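Local coordinates for mannosephosphate isomerase, putative (PDB 1ZX5), which probably catalyses the zinc-dependent interconversion of D-mannose 6-phosphate and D-fructose 6-phosphate, as a member of the type 1 mannose-6-phosphate isomerase family, at residues A[6-11]-A[40-45]; A[12-17]-A[48-53]; A[100-105]-A[190-195]; A[173-178]-A[206-211]. All blocks are in the same frame, centred on the assembly; numbering follows the deposited sequence. Where two conformers were deposited one is given.

Contact 1: A[6-11]-A[40-45]; sequences SFIFQA and WEFSAH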
loop_
_atom_site.group_PDB
_atom_site.type_symbol
_atom_site.label_atom_id
_atom_site.label_comp_id
_atom_site.label_asym_id
_atom_site.label_seq_id
_atom_site.Cartn_x
_atom_site.Cartn_y
_atom_site.Cartn_z
ATOM N N SER A 6 -11.291 -8.875 17.859
ATOM C CA SER A 6 -10.949 -7.507 17.488
ATOM C C SER A 6 -9.678 -7.409 16.641
ATOM O O SER A 6 -9.576 -6.545 15.775
ATOM C CB SER A 6 -10.779 -6.644 18.737
ATOM O OG SER A 6 -12.024 -6.273 19.271
ATOM N N PHE A 7 -8.712 -8.282 16.912
ATOM C CA PHE A 7 -7.384 -8.166 16.350
ATOM C C PHE A 7 -6.923 -9.478 15.728
ATOM O O PHE A 7 -6.755 -10.486 16.422
ATOM C CB PHE A 7 -6.386 -7.696 17.422
ATOM C CG PHE A 7 -6.877 -6.527 18.245
ATOM C CD1 PHE A 7 -7.156 -5.297 17.647
ATOM C CD2 PHE A 7 -7.065 -6.663 19.614
ATOM C CE1 PHE A 7 -7.620 -4.221 18.409
ATOM C CE2 PHE A 7 -7.523 -5.595 20.381
ATOM C CZ PHE A 7 -7.796 -4.369 19.773
ATOM N N ILE A 8 -6.731 -9.447 14.411
ATOM C CA ILE A 8 -6.309 -10.607 13.650
ATOM C C ILE A 8 -4.891 -10.357 13.147
ATOM O O ILE A 8 -4.593 -9.292 12.608
ATOM C CB ILE A 8 -7.299 -10.921 12.499
ATOM C CG1 ILE A 8 -8.674 -11.298 13.085
ATOM C CG2 ILE A 8 -6.745 -12.024 11.556
ATOM C CD1 ILE A 8 -9.823 -11.332 12.065
ATOM N N PHE A 9 -4.022 -11.338 13.358
ATOM C CA PHE A 9 -2.610 -11.216 13.027
ATOM C C PHE A 9 -2.257 -12.149 11.874
ATOM O O PHE A 9 -2.961 -13.128 11.643
ATOM C CB PHE A 9 -1.771 -11.495 14.281
ATOM C CG PHE A 9 -1.982 -10.472 15.359
ATOM C CD1 PHE A 9 -1.288 -9.267 15.334
ATOM C CD2 PHE A 9 -2.926 -10.685 16.369
ATOM C CE1 PHE A 9 -1.501 -8.302 16.308
ATOM C CE2 PHE A 9 -3.149 -9.717 17.346
ATOM C CZ PHE A 9 -2.437 -8.523 17.315
ATOM N N GLN A 10 -1.193 -11.838 11.137
ATOM C CA GLN A 10 -0.669 -12.798 10.153
ATOM C C GLN A 10 0.019 -13.926 10.883
ATOM O O GLN A 10 0.764 -13.678 11.825
ATOM C CB GLN A 10 0.329 -12.158 9.179
ATOM C CG GLN A 10 -0.324 -11.249 8.182
ATOM C CD GLN A 10 0.521 -10.982 6.953
ATOM O OE1 GLN A 10 1.755 -10.977 6.987
ATOM N NE2 GLN A 10 -0.146 -10.728 5.865
ATOM N N ALA A 11 -0.235 -15.153 10.438
ATOM C CA ALA A 11 0.413 -16.354 10.970
ATOM C C ALA A 11 1.886 -16.476 10.542
ATOM O O ALA A 11 2.720 -16.982 11.299
ATOM C CB ALA A 11 -0.358 -17.581 10.527
ATOM N N TRP A 40 3.731 -8.167 2.029
ATOM C CA TRP A 40 2.307 -8.061 1.741
ATOM C C TRP A 40 1.539 -8.342 3.023
ATOM O O TRP A 40 1.633 -9.434 3.594
ATOM C CB TRP A 40 1.910 -9.035 0.616
ATOM C CG TRP A 40 2.462 -8.654 -0.771
ATOM C CD1 TRP A 40 3.624 -7.970 -1.041
ATOM C CD2 TRP A 40 1.879 -8.962 -2.052
ATOM N NE1 TRP A 40 3.786 -7.824 -2.402
ATOM C CE2 TRP A 40 2.732 -8.416 -3.046
ATOM C CE3 TRP A 40 0.716 -9.639 -2.456
ATOM C CZ2 TRP A 40 2.459 -8.527 -4.419
ATOM C CZ3 TRP A 40 0.443 -9.746 -3.824
ATOM C CH2 TRP A 40 1.313 -9.195 -4.786
ATOM N N GLU A 41 0.808 -7.334 3.495
ATOM C CA GLU A 41 0.161 -7.389 4.796
ATOM C C GLU A 41 -1.333 -7.630 4.608
ATOM O O GLU A 41 -2.043 -6.758 4.119
ATOM C CB GLU A 41 0.403 -6.077 5.559
ATOM C CG GLU A 41 1.877 -5.624 5.632
ATOM C CD GLU A 41 2.663 -6.336 6.730
ATOM O OE1 GLU A 41 2.093 -6.610 7.798
ATOM O OE2 GLU A 41 3.857 -6.623 6.542
ATOM N N PHE A 42 -1.801 -8.812 5.014
ATOM C CA PHE A 42 -3.207 -9.226 4.867
ATOM C C PHE A 42 -3.645 -9.251 3.416
ATOM O O PHE A 42 -4.755 -8.847 3.078
ATOM C CB PHE A 42 -4.142 -8.386 5.762
ATOM C CG PHE A 42 -3.784 -8.481 7.206
ATOM C CD1 PHE A 42 -4.021 -9.664 7.913
ATOM C CD2 PHE A 42 -3.135 -7.428 7.847
ATOM C CE1 PHE A 42 -3.656 -9.786 9.261
ATOM C CE2 PHE A 42 -2.777 -7.530 9.193
ATOM C CZ PHE A 42 -3.037 -8.718 9.900
ATOM N N SER A 43 -2.750 -9.745 2.561
ATOM C CA SER A 43 -3.041 -9.894 1.150
ATOM C C SER A 43 -4.127 -10.935 0.919
ATOM O O SER A 43 -3.998 -12.082 1.353
ATOM C CB SER A 43 -1.788 -10.294 0.384
ATOM O OG SER A 43 -2.139 -10.794 -0.900
ATOM N N ALA A 44 -5.191 -10.518 0.233
ATOM C CA ALA A 44 -6.132 -11.461 -0.360
ATOM C C ALA A 44 -5.946 -11.509 -1.883
ATOM O O ALA A 44 -6.882 -11.817 -2.615
ATOM C CB ALA A 44 -7.556 -11.105 -0.002
ATOM N N HIS A 45 -4.746 -11.186 -2.357
ATOM C CA HIS A 45 -4.439 -11.296 -3.772
ATOM C C HIS A 45 -4.087 -12.748 -4.098
ATOM O O HIS A 45 -3.217 -13.345 -3.464
ATOM C CB HIS A 45 -3.301 -10.346 -4.158
ATOM C CG HIS A 45 -3.151 -10.161 -5.636
ATOM N ND1 HIS A 45 -2.498 -11.076 -6.439
ATOM C CD2 HIS A 45 -3.600 -9.187 -6.463
ATOM C CE1 HIS A 45 -2.536 -10.662 -7.695
ATOM N NE2 HIS A 45 -3.197 -9.518 -7.734
#
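Gln10 crosses above the ring of Phe42, so that its methylene covers the ring and its amide ends at the carbonyl of Trp40. Its CB leads past the partner segment, but CG, set anti to the carbonyl carbon (chi1 -72°), comes down over one face of Phe42 as a CH-pi contact. Gln10 CG lies 4.1 Å from the centroid of the Phe42 ring, displaced toward the rim. CD follows, 3.7 Å from Phe42 N. As modelled, NE2 donates to Trp40 O over 3.2 Å with an angle of 159°, while OE1, the other branch, lies 3.7 Å from Trp40 O. NE2 also comes within 2.7 Å of Phe42 N, a second donor, which makes this assignment uncertain; the opposite one would place the oxygen by Phe42 N. The Phe42 ring meets backbone too: its CZ lies 3.2 Å from Ile8 O, and Phe9 C approaches the ring edge. Leu276 touches the ring and pairs through its backbone with Ile8. Residues 6-11 bond through their backbone to strands 51-54 and 274-277 while Gln10 reaches the end of strand 36-41, consistent with the layered beta-sheet architecture of the cupin fold expected for this family.

Contact 2: A[12-17]-A[48-53]; sequences QENLVE and RPSTVL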
loop_
_atom_site.group_PDB
_atom_site.type_symbol
_atom_site.label_atom_id
_atom_site.label_comp_id
_atom_site.label_asym_id
_atom_site.label_seq_id
_atom_site.Cartn_x
_atom_site.Cartn_y
_atom_site.Cartn_z
ATOM N N GLN A 12 2.180 -16.030 9.320
ATOM C CA GLN A 12 3.525 -16.080 8.740
ATOM C C GLN A 12 3.755 -14.837 7.888
ATOM O O GLN A 12 2.800 -14.241 7.384
ATOM C CB GLN A 12 3.744 -17.370 7.907
ATOM C CG GLN A 12 2.652 -17.705 6.883
ATOM C CD GLN A 12 3.011 -18.864 5.939
ATOM O OE1 GLN A 12 3.451 -19.933 6.370
ATOM N NE2 GLN A 12 2.810 -18.650 4.643
ATOM N N GLU A 13 5.020 -14.451 7.739
ATOM C CA GLU A 13 5.406 -13.311 6.900
ATOM C C GLU A 13 5.135 -13.636 5.411
ATOM O O GLU A 13 5.226 -14.780 4.992
ATOM C CB GLU A 13 6.889 -12.967 7.152
ATOM C CG GLU A 13 7.865 -14.151 6.870
ATOM C CD GLU A 13 9.079 -14.223 7.833
ATOM O OE1 GLU A 13 9.172 -13.393 8.778
ATOM O OE2 GLU A 13 9.937 -15.121 7.651
ATOM N N ASN A 14 4.769 -12.618 4.650
ATOM C CA ASN A 14 4.463 -12.741 3.238
ATOM C C ASN A 14 5.394 -11.793 2.470
ATOM O O ASN A 14 5.013 -10.681 2.102
ATOM C CB ASN A 14 2.975 -12.431 3.003
ATOM C CG ASN A 14 2.489 -12.836 1.610
ATOM O OD1 ASN A 14 3.251 -13.373 0.804
ATOM N ND2 ASN A 14 1.216 -12.558 1.318
ATOM N N LEU A 15 6.621 -12.252 2.244
ATOM C CA LEU A 15 7.699 -11.421 1.694
ATOM C C LEU A 15 7.956 -11.709 0.226
ATOM O O LEU A 15 7.684 -12.809 -0.248
ATOM C CB LEU A 15 8.997 -11.610 2.496
ATOM C CG LEU A 15 8.858 -11.467 4.022
ATOM C CD1 LEU A 15 10.217 -11.693 4.728
ATOM C CD2 LEU A 15 8.223 -10.102 4.408
ATOM N N VAL A 16 8.478 -10.703 -0.480
ATOM C CA VAL A 16 8.804 -10.806 -1.903
ATOM C C VAL A 16 10.239 -10.347 -2.113
ATOM O O VAL A 16 10.591 -9.214 -1.771
ATOM C CB VAL A 16 7.840 -9.948 -2.799
ATOM C CG1 VAL A 16 8.081 -10.211 -4.281
ATOM C CG2 VAL A 16 6.367 -10.232 -2.446
ATOM N N GLU A 17 11.054 -11.240 -2.672
ATOM C CA GLU A 17 12.435 -10.942 -3.053
ATOM C C GLU A 17 12.463 -10.051 -4.285
ATOM O O GLU A 17 11.749 -10.302 -5.258
ATOM C CB GLU A 17 13.231 -12.245 -3.300
ATOM C CG GLU A 17 13.336 -13.121 -2.025
ATOM C CD GLU A 17 13.932 -14.500 -2.250
ATOM O OE1 GLU A 17 14.685 -14.689 -3.221
ATOM O OE2 GLU A 17 13.658 -15.413 -1.437
ATOM N N ARG A 48 -0.598 -14.344 -4.171
ATOM C CA ARG A 48 0.246 -14.241 -2.990
ATOM C C ARG A 48 -0.592 -13.955 -1.723
ATOM O O ARG A 48 -0.418 -12.924 -1.071
ATOM C CB ARG A 48 1.298 -13.153 -3.288
ATOM C CG ARG A 48 2.390 -12.954 -2.286
ATOM C CD ARG A 48 3.740 -12.730 -2.958
ATOM N NE ARG A 48 3.726 -11.979 -4.218
ATOM C CZ ARG A 48 4.603 -12.190 -5.203
ATOM N NH1 ARG A 48 4.542 -11.466 -6.318
ATOM N NH2 ARG A 48 5.538 -13.136 -5.084
ATOM N N PRO A 49 -1.520 -14.873 -1.372
ATOM C CA PRO A 49 -2.381 -14.603 -0.222
ATOM C C PRO A 49 -1.651 -14.747 1.119
ATOM O O PRO A 49 -0.799 -15.625 1.276
ATOM C CB PRO A 49 -3.489 -15.647 -0.355
ATOM C CG PRO A 49 -2.875 -16.769 -1.118
ATOM C CD PRO A 49 -1.810 -16.187 -1.990
ATOM N N SER A 50 -1.975 -13.869 2.063
ATOM C CA SER A 50 -1.444 -13.961 3.413
ATOM C C SER A 50 -2.221 -15.022 4.163
ATOM O O SER A 50 -3.375 -15.312 3.830
ATOM C CB SER A 50 -1.572 -12.622 4.139
ATOM O OG SER A 50 -0.662 -11.669 3.610
ATOM N N THR A 51 -1.591 -15.610 5.168
ATOM C CA THR A 51 -2.307 -16.511 6.046
ATOM C C THR A 51 -2.385 -15.873 7.433
ATOM O O THR A 51 -1.433 -15.244 7.907
ATOM C CB THR A 51 -1.705 -17.966 6.087
ATOM O OG1 THR A 51 -0.465 -17.949 6.778
ATOM C CG2 THR A 51 -1.459 -18.540 4.680
ATOM N N VAL A 52 -3.539 -16.030 8.069
ATOM C CA VAL A 52 -3.834 -15.331 9.313
ATOM C C VAL A 52 -4.122 -16.281 10.481
ATOM O O VAL A 52 -4.445 -17.456 10.280
ATOM C CB VAL A 52 -5.002 -14.308 9.131
ATOM C CG1 VAL A 52 -4.633 -13.249 8.102
ATOM C CG2 VAL A 52 -6.309 -15.007 8.756
ATOM N N LEU A 53 -3.987 -15.749 11.697
ATOM C CA LEU A 53 -4.375 -16.458 12.918
ATOM C C LEU A 53 -5.659 -15.874 13.504
ATOM O O LEU A 53 -5.682 -14.718 13.958
ATOM C CB LEU A 53 -3.272 -16.362 13.979
ATOM C CG LEU A 53 -1.991 -17.182 13.836
ATOM C CD1 LEU A 53 -0.854 -16.495 14.610
ATOM C CD2 LEU A 53 -2.204 -18.624 14.296
HETATM O O HOH W 1 1.119 -14.722 5.318
#
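Two antiparallel chain runs of the cupin-type catalytic region, 12-17 and 48-53, lie side by side here, joined by the amide of Asn14 and a water and not by direct backbone pairing. The Asn14 side chain reaches across with CG anti to the backbone N (chi1 -167°), and its ND2 spends both hydrogens on the partner. Asn14 ND2 donates to Arg48 O at 2.9 Å and to Ser50 OG at 3.1 Å, the second bond nearly straight (166°). Both acceptors lie in the amide plane, which fixes the rotation of the group, although ND2 itself stands above the carbonyl plane of Arg48. OD1 of Asn14 rests on Arg48 CG at 3.2 Å. Beyond it the bent Arg48 chain meets Val16 at about a right angle, and Val16 CG2 covers one guanidinium face, 3.6 Å from Arg48 NE. At the opposite end a water bridges the two segments, giving a hydrogen to Gln12 O at 2.7 Å and accepting from Thr51 N at 2.9 Å. Ser43 supplies second partners, its OG to Arg48 O and its N to Ser50 OG. Asn14 and Val16 also pair through their backbones with strand 36-41, Trp40 makes a cation-pi contact with Arg48, and on the far flank Pro49 and Ser50 lean on helix 61-73.

Contact 3: A[100-105]-A[190-195]; sequences VHPSDK and STLAYF. With EDO (1,2-ethanediol), chain D.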
loop_
_atom_site.group_PDB
_atom_site.type_symbol
_atom_site.label_atom_id
_atom_site.label_comp_id
_atom_site.label_asym_id
_atom_site.label_seq_id
_atom_site.Cartn_x
_atom_site.Cartn_y
_atom_site.Cartn_z
ATOM N N VAL A 100 3.619 2.710 -14.568
ATOM C CA VAL A 100 2.336 3.370 -14.604
ATOM C C VAL A 100 1.251 2.302 -14.451
ATOM O O VAL A 100 1.416 1.167 -14.898
ATOM C CB VAL A 100 2.153 4.209 -15.945
ATOM C CG1 VAL A 100 2.273 3.336 -17.196
ATOM C CG2 VAL A 100 0.827 4.992 -15.954
ATOM N N HIS A 101 0.152 2.675 -13.807
ATOM C CA HIS A 101 -0.980 1.783 -13.590
ATOM C C HIS A 101 -2.157 2.176 -14.479
ATOM O O HIS A 101 -2.386 3.366 -14.707
ATOM C CB HIS A 101 -1.427 1.842 -12.132
ATOM C CG HIS A 101 -0.355 1.473 -11.157
ATOM N ND1 HIS A 101 0.341 0.284 -11.228
ATOM C CD2 HIS A 101 0.125 2.125 -10.071
ATOM C CE1 HIS A 101 1.218 0.229 -10.242
ATOM N NE2 HIS A 101 1.103 1.330 -9.523
ATOM N N PRO A 102 -2.921 1.174 -14.959
ATOM C CA PRO A 102 -4.161 1.451 -15.678
ATOM C C PRO A 102 -5.331 1.778 -14.726
ATOM O O PRO A 102 -5.337 1.344 -13.568
ATOM C CB PRO A 102 -4.437 0.126 -16.397
ATOM C CG PRO A 102 -3.892 -0.905 -15.460
ATOM C CD PRO A 102 -2.669 -0.279 -14.825
ATOM N N SER A 103 -6.308 2.536 -15.219
ATOM C CA SER A 103 -7.605 2.661 -14.549
ATOM C C SER A 103 -8.410 1.367 -14.719
ATOM O O SER A 103 -8.021 0.484 -15.488
ATOM C CB SER A 103 -8.383 3.827 -15.146
ATOM O OG SER A 103 -8.612 3.613 -16.530
ATOM N N ASP A 104 -9.524 1.258 -14.003
ATOM C CA ASP A 104 -10.485 0.168 -14.198
ATOM C C ASP A 104 -10.925 0.058 -15.644
ATOM O O ASP A 104 -11.005 -1.028 -16.199
ATOM C CB ASP A 104 -11.731 0.380 -13.325
ATOM C CG ASP A 104 -11.494 0.021 -11.872
ATOM O OD1 ASP A 104 -10.450 -0.603 -11.551
ATOM O OD2 ASP A 104 -12.360 0.376 -11.039
ATOM N N LYS A 105 -11.214 1.207 -16.236
ATOM C CA LYS A 105 -11.642 1.315 -17.616
ATOM C C LYS A 105 -10.556 0.824 -18.588
ATOM O O LYS A 105 -10.848 0.062 -19.516
ATOM C CB LYS A 105 -12.000 2.775 -17.886
ATOM C CG LYS A 105 -12.814 3.052 -19.126
ATOM C CD LYS A 105 -13.454 4.457 -19.027
ATOM C CE LYS A 105 -14.253 4.829 -20.287
ATOM N NZ LYS A 105 -13.389 4.867 -21.514
ATOM N N SER A 190 -4.883 -5.129 -6.760
ATOM C CA SER A 190 -4.401 -5.370 -8.114
ATOM C C SER A 190 -2.937 -4.993 -8.186
ATOM O O SER A 190 -2.502 -4.025 -7.562
ATOM C CB SER A 190 -5.188 -4.551 -9.142
ATOM O OG SER A 190 -4.619 -4.675 -10.439
ATOM N N THR A 191 -2.186 -5.758 -8.969
ATOM C CA THR A 191 -0.756 -5.507 -9.176
ATOM C C THR A 191 -0.426 -5.071 -10.618
ATOM O O THR A 191 0.747 -5.048 -10.992
ATOM C CB THR A 191 0.071 -6.786 -8.882
ATOM O OG1 THR A 191 -0.539 -7.894 -9.562
ATOM C CG2 THR A 191 0.108 -7.075 -7.383
ATOM N N LEU A 192 -1.428 -4.743 -11.431
ATOM C CA LEU A 192 -1.142 -4.309 -12.805
ATOM C C LEU A 192 -0.214 -3.105 -12.795
ATOM O O LEU A 192 -0.506 -2.088 -12.160
ATOM C CB LEU A 192 -2.413 -3.963 -13.584
ATOM C CG LEU A 192 -3.332 -5.112 -13.974
ATOM C CD1 LEU A 192 -4.545 -4.562 -14.698
ATOM C CD2 LEU A 192 -2.601 -6.155 -14.824
ATOM N N ALA A 193 0.913 -3.243 -13.482
ATOM C CA ALA A 193 1.895 -2.177 -13.598
ATOM C C ALA A 193 2.645 -2.357 -14.905
ATOM O O ALA A 193 3.061 -3.468 -15.235
ATOM C CB ALA A 193 2.872 -2.191 -12.391
ATOM N N TYR A 194 2.798 -1.268 -15.645
ATOM C CA TYR A 194 3.481 -1.307 -16.923
ATOM C C TYR A 194 4.717 -0.446 -16.862
ATOM O O TYR A 194 4.644 0.749 -16.572
ATOM C CB TYR A 194 2.554 -0.843 -18.038
ATOM C CG TYR A 194 1.233 -1.575 -18.057
ATOM C CD1 TYR A 194 1.181 -2.985 -18.113
ATOM C CD2 TYR A 194 0.031 -0.867 -18.032
ATOM C CE1 TYR A 194 -0.047 -3.662 -18.136
ATOM C CE2 TYR A 194 -1.201 -1.526 -18.051
ATOM C CZ TYR A 194 -1.234 -2.920 -18.102
ATOM O OH TYR A 194 -2.461 -3.554 -18.150
ATOM N N PHE A 195 5.855 -1.065 -17.134
ATOM C CA PHE A 195 7.146 -0.403 -16.976
ATOM C C PHE A 195 7.589 0.246 -18.274
ATOM O O PHE A 195 7.172 -0.168 -19.355
ATOM C CB PHE A 195 8.180 -1.405 -16.436
ATOM C CG PHE A 195 8.000 -1.709 -14.961
ATOM C CD1 PHE A 195 8.780 -1.056 -13.997
ATOM C CD2 PHE A 195 7.036 -2.626 -14.533
ATOM C CE1 PHE A 195 8.599 -1.312 -12.617
ATOM C CE2 PHE A 195 6.853 -2.899 -13.161
ATOM C CZ PHE A 195 7.628 -2.235 -12.199
HETATM C C1 EDO D . -9.486 2.882 -9.657
HETATM O O1 EDO D . -9.217 1.533 -9.255
HETATM C C2 EDO D . -8.896 3.082 -11.041
HETATM O O2 EDO D . -9.918 3.535 -11.937
#
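The His101 ring turns one edge toward the backbone of Leu192 and Ala193, while Pro102 and Tyr194 meet at about a right angle beside it. ND1 of His101 donates to Leu192 O at 2.7 Å, with the donor in the carbonyl plane but the oxygen 24° out of the ring plane, so the bond is short yet bent. Ala193 CB lies at the same edge, 3.6 Å from His101 CE1. With CG anti to the carbonyl carbon (chi1 -59°), the ring is set on the side of this oxygen. Pro102 packs against two apolar partners: its CG is 3.8 Å from Leu192 CD1, and its CD is 3.8 Å from Tyr194 CE2, approaching that ring obliquely. Tyr194 OH goes on to Glu112. Beneath these groups Val100 and Tyr194 form an antiparallel hydrogen-bonded pair, through Tyr194 N to Val100 O at 2.9 Å and Val100 N to Tyr194 O at 3.0 Å. A phenylalanine in place of His101 would probably leave Leu192 O without its side-chain donor and remove the bond that limits rotation of the ring. By accepting from ND1, Leu192 O probably steers the orientation of the ring and so of NE2, which makes a weak hydrogen bond to a bound glycerol, probably from the crystallisation liquor; the His176 ring, which meets that of His101, also bonds it.

Contact 4: A[173-178]-A[206-211]; sequences GIPHAG and KVLNTK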
loop_
_atom_site.group_PDB
_atom_site.type_symbol
_atom_site.label_atom_id
_atom_site.label_comp_id
_atom_site.label_asym_id
_atom_site.label_seq_id
_atom_site.Cartn_x
_atom_site.Cartn_y
_atom_site.Cartn_z
ATOM N N GLY A 173 -2.582 6.210 -14.712
ATOM C CA GLY A 173 -1.985 7.020 -15.768
ATOM C C GLY A 173 -0.762 7.822 -15.352
ATOM O O GLY A 173 0.011 8.255 -16.210
ATOM N N ILE A 174 -0.582 8.021 -14.045
ATOM C CA ILE A 174 0.558 8.792 -13.510
ATOM C C ILE A 174 1.830 7.938 -13.439
ATOM O O ILE A 174 1.858 6.938 -12.728
ATOM C CB ILE A 174 0.255 9.403 -12.102
ATOM C CG1 ILE A 174 -1.001 10.296 -12.127
ATOM C CG2 ILE A 174 1.466 10.173 -11.557
ATOM C CD1 ILE A 174 -0.891 11.525 -13.009
ATOM N N PRO A 175 2.886 8.336 -14.173
ATOM C CA PRO A 175 4.176 7.640 -14.124
ATOM C C PRO A 175 4.869 7.900 -12.779
ATOM O O PRO A 175 4.779 9.016 -12.234
ATOM C CB PRO A 175 4.966 8.282 -15.265
ATOM C CG PRO A 175 4.384 9.667 -15.377
ATOM C CD PRO A 175 2.922 9.506 -15.073
ATOM N N HIS A 176 5.542 6.884 -12.241
ATOM C CA HIS A 176 6.141 7.020 -10.930
ATOM C C HIS A 176 7.263 6.010 -10.708
ATOM O O HIS A 176 7.394 5.039 -11.453
ATOM C CB HIS A 176 5.065 6.919 -9.828
ATOM C CG HIS A 176 4.412 5.571 -9.743
ATOM N ND1 HIS A 176 3.395 5.176 -10.589
ATOM C CD2 HIS A 176 4.637 4.527 -8.912
ATOM C CE1 HIS A 176 3.024 3.946 -10.283
ATOM N NE2 HIS A 176 3.764 3.528 -9.272
ATOM N N ALA A 177 8.070 6.285 -9.682
ATOM C CA ALA A 177 9.221 5.490 -9.286
ATOM C C ALA A 177 9.679 5.991 -7.910
ATOM O O ALA A 177 9.164 6.997 -7.383
ATOM C CB ALA A 177 10.361 5.618 -10.313
ATOM N N GLY A 178 10.650 5.288 -7.335
ATOM C CA GLY A 178 11.232 5.667 -6.055
ATOM C C GLY A 178 12.691 5.269 -6.011
ATOM O O GLY A 178 13.131 4.438 -6.800
ATOM N N LYS A 206 -1.109 3.111 -24.119
ATOM C CA LYS A 206 -2.552 3.149 -23.913
ATOM C C LYS A 206 -3.036 3.777 -22.595
ATOM O O LYS A 206 -4.189 4.198 -22.503
ATOM C CB LYS A 206 -3.108 1.739 -24.077
ATOM C CG LYS A 206 -3.094 1.316 -25.554
ATOM C CD LYS A 206 -3.533 -0.112 -25.718
ATOM C CE LYS A 206 -3.586 -0.517 -27.188
ATOM N NZ LYS A 206 -3.596 -2.016 -27.268
ATOM N N VAL A 207 -2.172 3.848 -21.581
ATOM C CA VAL A 207 -2.621 4.287 -20.253
ATOM C C VAL A 207 -1.885 5.519 -19.734
ATOM O O VAL A 207 -2.355 6.171 -18.812
ATOM C CB VAL A 207 -2.558 3.135 -19.189
ATOM C CG1 VAL A 207 -3.203 1.860 -19.731
ATOM C CG2 VAL A 207 -1.123 2.852 -18.756
ATOM N N LEU A 208 -0.737 5.836 -20.328
ATOM C CA LEU A 208 0.145 6.877 -19.800
ATOM C C LEU A 208 -0.411 8.298 -19.964
ATOM O O LEU A 208 -0.800 8.707 -21.070
ATOM C CB LEU A 208 1.544 6.779 -20.424
ATOM C CG LEU A 208 2.582 7.805 -19.950
ATOM C CD1 LEU A 208 2.888 7.633 -18.452
ATOM C CD2 LEU A 208 3.848 7.734 -20.805
ATOM N N ASN A 209 -0.449 9.031 -18.849
ATOM C CA ASN A 209 -0.704 10.474 -18.869
ATOM C C ASN A 209 0.591 11.192 -19.263
ATOM O O ASN A 209 1.555 11.231 -18.491
ATOM C CB ASN A 209 -1.212 10.936 -17.493
ATOM C CG ASN A 209 -1.670 12.404 -17.472
ATOM O OD1 ASN A 209 -1.422 13.177 -18.402
ATOM N ND2 ASN A 209 -2.329 12.790 -16.386
ATOM N N THR A 210 0.612 11.740 -20.471
ATOM C CA THR A 210 1.795 12.415 -21.005
ATOM C C THR A 210 1.827 13.917 -20.702
ATOM O O THR A 210 2.777 14.604 -21.095
ATOM C CB THR A 210 1.925 12.207 -22.528
ATOM O OG1 THR A 210 0.691 12.559 -23.168
ATOM C CG2 THR A 210 2.294 10.741 -22.848
ATOM N N LYS A 211 0.805 14.416 -19.998
ATOM C CA LYS A 211 0.739 15.831 -19.619
ATOM C C LYS A 211 1.528 16.134 -18.353
ATOM O O LYS A 211 1.706 15.272 -17.487
ATOM C CB LYS A 211 -0.714 16.297 -19.400
ATOM C CG LYS A 211 -1.650 16.136 -20.576
ATOM C CD LYS A 211 -1.052 16.699 -21.859
ATOM C CE LYS A 211 -1.673 16.041 -23.085
ATOM N NZ LYS A 211 -0.951 16.420 -24.333
#
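Gly173 and Asn209 are joined by a backbone hydrogen bond, the polar core of this contact: Asn209 N donates to Gly173 O at 2.8 Å with an angle of 163°. Two side-chain bonds within the segments shape the loops around it. Asn209 OD1 accepts from Lys211 N at 3.0 Å, closing an Asx turn, and His176 ND1 donates to Ile174 O at 3.2 Å, with the oxygen in the ring plane. A weaker polar contact is the CA-H...O approach of Gly173 CA to Val207 O at 3.2 Å. Gly173 has no CB where one would be tight against Val207 O, and its backbone angles by themselves call for glycine. Apolar contacts fill the flank: Leu208 CD1 lies 3.9 Å from Pro175 CB, the two side chains crossing at about a right angle. Asn209, with its CG opposite the backbone N (chi1 -173°), brings CB within 3.2 Å of Gly173 O and runs alongside Ile174, whose CD1 is 3.9 Å from Asn209 ND2. Replacing Asn209 by an alanine is likely to leave Lys211 N without its acceptor, undoing the Asx turn, and to open a gap beside Ile174. The Gly-Ile-Pro-His sequence leading into strand 176-179 resembles the second conserved cupin motif, and His176 NE2 hydrogen-bonds a bound glycerol.

Overall arrangement
The four contacts form two interlocked pairs in different parts of the chain; contact 4 lies on the opposite side of the chain's centre from contacts 1 and 2. Contacts 1 and 2 share the neighbouring strands 9-10 and 51-54, and likewise 15-17 and 36-41, and they touch through Ser43 with Arg48 and Ser50. Contacts 3 and 4 meet where His101 O faces Gly173 N at 2.9 Å. Within each pair one member is buried (1 and 3) and the other only partly so (2 and 4). An amide side chain carries the polar link in contacts 1 and 2, with water added in the more open one; a backbone pair with a histidine bond marks contact 3, and a lone backbone hydrogen bond contact 4. Trp40 packing on Thr191 joins contact 1 to contact 3.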